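Local coordinates for protein peroxidase (Cellulomonas bogoriensis 69B4 = DSM 16987, PDB 6QZO) that binds heme b and probably acts as a DyP-type peroxidase, using hydrogen peroxide to oxidise its substrates, at residues P31-H36 with D74-T79; L53-T58 with G168-R173. All coordinates share one frame; numbering follows the deposited sequence.

Contact 1: residues P31-H36 with D74-T79; sequences PCHGEH and DIERLT
Ile75 and Glu76 of helix 61-78, with Thr79 just after them in the chain, meet Cys32 and His33 of the irregular loop that leads into strand 47-55. This is a loop-on-helix contact in the N-terminal half of the DyP-type peroxidase fold, with a His-carboxylate hydrogen bond at its margin. Ile75 supplies an apolar touch: its CG2 lies 4.1 Å from Cys32 CB, while its side chain also packs on Val101 and Val103 of strand 100-105 and on Trp370. Glu76 follows and carries the one direct hydrogen bond between the segments. The stem of its side chain runs past the Cys32 sulfur, with SG 3.9 Å from CG of Glu76, and the same sulfur lies over the centre of the His33 ring. Cys32 is thus inserted between the imidazole face and the helix. Extended beyond CG (chi2 -178°), Glu76 brings its carboxylate to the rim of that ring. There His33 NE2 donates to Glu76 OE2 over 2.7 Å in a nearly straight bond (171° at the hydrogen). The acceptor lies in the plane of the imidazole, but the donor comes from above the carboxylate plane, the two flat groups standing 75° apart. Trp370 NE1 gives OE2 a second hydrogen bond and meets the His33 ring edge-to-face, so indole and imidazole share one acceptor; the carboxylate may favour a positively charged imidazole. Thr79 turns its hydroxyl back to the helix, where OG1 donates to Ile75 O, a carbonyl that also accepts from Thr79 N. Thr79 OG1 is 3.9 Å from Cys32 CB and is bridged to the loop backbone by a water, which donates to Thr79 OG1 (2.9 Å) and accepts a weak bond from Cys32 N (3.1 Å).

Contact 2: residues L53-T58 with G168-R173; sequences LDLAST and GLASVR
Strands 53-55 and 170-173 run antiparallel, their short axes 4.4 Å apart at closest approach and their directions 143° apart, a clear twist. Asp54 and Ser171 form the hydrogen-bonded pair, Asp54 N donating to Ser171 O at 2.8 Å and Ser171 N returning a bond to Asp54 O at 2.9 Å. Leu53 with Val172 and Leu55 with Ala170 are the flanking non-hydrogen-bonded pairs. The pairing is prolonged into the loop by Ala56 N, which donates to Leu169 O at 3.2 Å. Ala170 presents a small methyl to both leucines: Leu53 CB is 3.9 Å from Ala170 CB, and Leu55 CD2 touches the same methyl. On the sheet face of Asp54 and Ser171, a salt bridge joins Arg173 NH1 to Asp54 OD2 at 2.8 Å. The bond uses the syn lone pair of OD2 and lies close to the guanidinium plane, although the two flat groups are turned 51° against each other. With CG anti to N (chi1 180°) and the chain extended to NE, Arg173 lays its methylenes alongside the carboxylate, CD 3.4 Å from Asp54 OD2. Arg173 NE is held by Cys139 O, and Asp54 OD1 by Asp142 N, so both ends of the bridge are held from the residues just before strand 143-149. A leucine in place of Arg173 would probably leave Asp54 OD2 without its charged mate and Cys139 O without that donor. Within the ferredoxin-like sheet of this half, strand 47-55 has strand 143-149 as its other neighbour, reached by Leu53 through Val143 and Leu145. Val172 packs on Pro316 of the second subunit, whereas Leu55 and Leu169 lie against Leu67 of helix 61-78, and Leu55 also meets helix 107-113.

The two contacts belong to the same N-terminal half, away from the heme, their centres 23 Å apart and without a touch between them. Helix 61-78 and strand 47-55, consecutive in the chain, relate them: contact 1 places the loop before the strand on the C-terminal part of the helix, while the leucines of contact 2 pack on its earlier turns. Contact 1 is small and mainly buried, built from side chains with one water; contact 2 is larger, nearer the surface, and rests chiefly on backbone pairing. Each includes a carboxylate, answered by an imidazole N-H in 31-36/74-79 and by a guanidinium, in a salt bridge, in 53-58/168-173.

Contact 1: residues P31-H36 with D74-T79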
# COMPACT_ATOMS: atom_id res chain seq x y z
N PRO A 31 -11.53 10.25 18.51
CA PRO A 31 -11.75 11.68 18.69
C PRO A 31 -10.48 12.45 18.31
O PRO A 31 -9.39 12.02 18.70
CB PRO A 31 -12.10 11.85 20.18
CG PRO A 31 -12.59 10.46 20.58
CD PRO A 31 -11.74 9.50 19.76
N CYS A 32 -10.63 13.51 17.53
CA CYS A 32 -9.52 14.38 17.09
C CYS A 32 -9.27 15.51 18.11
O CYS A 32 -8.20 16.12 18.04
CB CYS A 32 -9.83 14.95 15.71
SG CYS A 32 -11.29 16.03 15.68
N HIS A 33 -10.22 15.73 19.04
CA HIS A 33 -10.13 16.74 20.13
C HIS A 33 -9.60 16.11 21.42
O HIS A 33 -10.01 14.98 21.76
CB HIS A 33 -11.50 17.38 20.40
CG HIS A 33 -12.05 18.10 19.23
ND1 HIS A 33 -13.30 17.81 18.71
CD2 HIS A 33 -11.53 19.07 18.45
CE1 HIS A 33 -13.53 18.58 17.67
NE2 HIS A 33 -12.46 19.37 17.49
N GLY A 34 -8.74 16.85 22.11
CA GLY A 34 -8.27 16.52 23.47
C GLY A 34 -7.11 17.41 23.88
O GLY A 34 -6.75 18.30 23.09
N GLU A 35 -6.57 17.19 25.08
CA GLU A 35 -5.30 17.76 25.58
C GLU A 35 -4.21 17.59 24.50
O GLU A 35 -3.43 18.53 24.30
CB GLU A 35 -4.92 17.08 26.92
CG GLU A 35 -3.74 17.72 27.63
CD GLU A 35 -3.54 17.31 29.09
OE1 GLU A 35 -4.16 16.34 29.52
OE2 GLU A 35 -2.65 17.90 29.74
N HIS A 36 -4.18 16.44 23.82
CA HIS A 36 -3.13 16.12 22.80
C HIS A 36 -3.78 15.85 21.45
O HIS A 36 -4.98 15.52 21.42
CB HIS A 36 -2.30 14.92 23.25
CG HIS A 36 -1.96 14.91 24.70
ND1 HIS A 36 -0.98 15.72 25.24
CD2 HIS A 36 -2.42 14.15 25.72
CE1 HIS A 36 -0.86 15.47 26.53
NE2 HIS A 36 -1.74 14.51 26.85
N ASP A 74 -11.22 19.96 7.88
CA ASP A 74 -11.13 18.68 7.14
C ASP A 74 -10.83 17.54 8.12
O ASP A 74 -11.44 16.47 7.98
CB ASP A 74 -10.09 18.75 6.02
CG ASP A 74 -10.56 19.53 4.80
OD1 ASP A 74 -11.78 19.75 4.68
OD2 ASP A 74 -9.69 19.91 3.96
N ILE A 75 -9.94 17.75 9.08
CA ILE A 75 -9.61 16.72 10.11
C ILE A 75 -10.87 16.42 10.93
O ILE A 75 -11.17 15.24 11.14
CB ILE A 75 -8.44 17.18 11.00
CG1 ILE A 75 -7.14 17.32 10.20
CG2 ILE A 75 -8.26 16.20 12.16
CD1 ILE A 75 -6.05 18.03 10.97
N GLU A 76 -11.58 17.45 11.38
CA GLU A 76 -12.76 17.27 12.27
C GLU A 76 -13.84 16.50 11.51
O GLU A 76 -14.54 15.67 12.14
CB GLU A 76 -13.27 18.62 12.78
CG GLU A 76 -12.37 19.25 13.84
CD GLU A 76 -12.85 20.57 14.43
OE1 GLU A 76 -13.90 21.05 14.02
OE2 GLU A 76 -12.23 21.04 15.38
N ARG A 77 -13.97 16.75 10.21
CA ARG A 77 -14.98 16.09 9.33
C ARG A 77 -14.55 14.67 8.97
O ARG A 77 -15.32 13.74 9.24
CB ARG A 77 -15.18 16.91 8.06
CG ARG A 77 -16.20 18.03 8.24
CD ARG A 77 -15.97 19.20 7.31
NE ARG A 77 -17.03 20.16 7.58
CZ ARG A 77 -18.28 20.02 7.15
NH1 ARG A 77 -18.63 18.99 6.40
NH2 ARG A 77 -19.18 20.93 7.45
N LEU A 78 -13.40 14.51 8.33
CA LEU A 78 -12.96 13.19 7.77
C LEU A 78 -12.90 12.15 8.91
O LEU A 78 -13.41 11.04 8.71
CB LEU A 78 -11.61 13.34 7.05
CG LEU A 78 -11.63 14.18 5.77
CD1 LEU A 78 -10.22 14.52 5.32
CD2 LEU A 78 -12.37 13.46 4.65
N THR A 79 -12.39 12.52 10.08
CA THR A 79 -12.19 11.60 11.24
C THR A 79 -13.54 11.16 11.84
O THR A 79 -13.54 10.15 12.57
CB THR A 79 -11.27 12.21 12.31
OG1 THR A 79 -11.85 13.43 12.76
CG2 THR A 79 -9.87 12.47 11.79
O HOH W 1 -12.70 12.76 15.41

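Contact 2: residues L53-T58 with G168-R173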
# COMPACT_ATOMS: atom_id res chain seq x y z
N LEU A 53 4.88 18.61 3.25
CA LEU A 53 4.60 19.69 2.30
C LEU A 53 5.60 20.82 2.54
O LEU A 53 6.12 20.92 3.66
CB LEU A 53 3.14 20.16 2.47
CG LEU A 53 2.09 19.06 2.25
CD1 LEU A 53 1.59 18.50 3.57
CD2 LEU A 53 0.92 19.59 1.43
N ASP A 54 5.89 21.57 1.49
CA ASP A 54 6.73 22.79 1.55
C ASP A 54 5.84 24.01 1.28
O ASP A 54 5.05 23.98 0.32
CB ASP A 54 7.92 22.69 0.60
CG ASP A 54 9.05 21.85 1.13
OD1 ASP A 54 9.08 21.59 2.35
OD2 ASP A 54 9.89 21.46 0.30
N LEU A 55 5.94 25.03 2.11
CA LEU A 55 5.19 26.30 1.92
C LEU A 55 5.71 27.00 0.66
O LEU A 55 6.89 26.83 0.34
CB LEU A 55 5.36 27.16 3.17
CG LEU A 55 4.76 26.55 4.44
CD1 LEU A 55 5.21 27.31 5.67
CD2 LEU A 55 3.24 26.58 4.33
N ALA A 56 4.86 27.72 -0.06
CA ALA A 56 5.29 28.62 -1.16
C ALA A 56 6.22 29.70 -0.61
O ALA A 56 6.05 30.05 0.56
CB ALA A 56 4.07 29.21 -1.84
N SER A 57 7.14 30.21 -1.42
CA SER A 57 8.08 31.32 -1.08
C SER A 57 7.29 32.58 -0.66
O SER A 57 7.82 33.38 0.13
CB SER A 57 9.00 31.62 -2.23
OG SER A 57 8.26 32.05 -3.36
N THR A 58 6.08 32.73 -1.18
CA THR A 58 5.21 33.92 -0.97
C THR A 58 4.39 33.78 0.32
O THR A 58 3.79 34.77 0.72
CB THR A 58 4.29 34.14 -2.19
OG1 THR A 58 3.56 32.93 -2.43
CG2 THR A 58 5.07 34.50 -3.44
N GLY A 168 -1.80 25.96 -3.54
CA GLY A 168 -1.48 27.40 -3.57
C GLY A 168 -0.86 27.93 -2.27
O GLY A 168 -0.31 29.06 -2.32
N LEU A 169 -0.93 27.16 -1.16
CA LEU A 169 -0.31 27.53 0.14
C LEU A 169 0.91 26.64 0.41
O LEU A 169 1.92 27.13 0.95
CB LEU A 169 -1.33 27.37 1.27
CG LEU A 169 -2.65 28.12 1.06
CD1 LEU A 169 -3.71 27.65 2.06
CD2 LEU A 169 -2.44 29.62 1.15
N ALA A 170 0.80 25.36 0.07
CA ALA A 170 1.89 24.37 0.25
C ALA A 170 1.75 23.30 -0.82
O ALA A 170 0.61 22.98 -1.19
CB ALA A 170 1.82 23.78 1.63
N SER A 171 2.89 22.76 -1.27
CA SER A 171 2.94 21.66 -2.26
C SER A 171 3.62 20.44 -1.62
O SER A 171 4.39 20.62 -0.65
CB SER A 171 3.61 22.10 -3.51
OG SER A 171 4.95 22.49 -3.26
N VAL A 172 3.30 19.26 -2.12
CA VAL A 172 3.83 17.96 -1.61
C VAL A 172 5.34 17.93 -1.86
O VAL A 172 5.77 18.28 -2.97
CB VAL A 172 3.15 16.76 -2.28
CG1 VAL A 172 3.80 15.45 -1.85
CG2 VAL A 172 1.66 16.74 -2.00
N ARG A 173 6.11 17.55 -0.84
CA ARG A 173 7.58 17.37 -0.94
C ARG A 173 7.86 15.87 -1.07
O ARG A 173 8.60 15.46 -1.99
CB ARG A 173 8.24 17.98 0.30
CG ARG A 173 9.75 17.85 0.30
CD ARG A 173 10.34 18.32 1.62
NE ARG A 173 11.77 18.10 1.56
CZ ARG A 173 12.64 18.90 0.95
NH1 ARG A 173 12.23 20.01 0.34
NH2 ARG A 173 13.92 18.60 0.94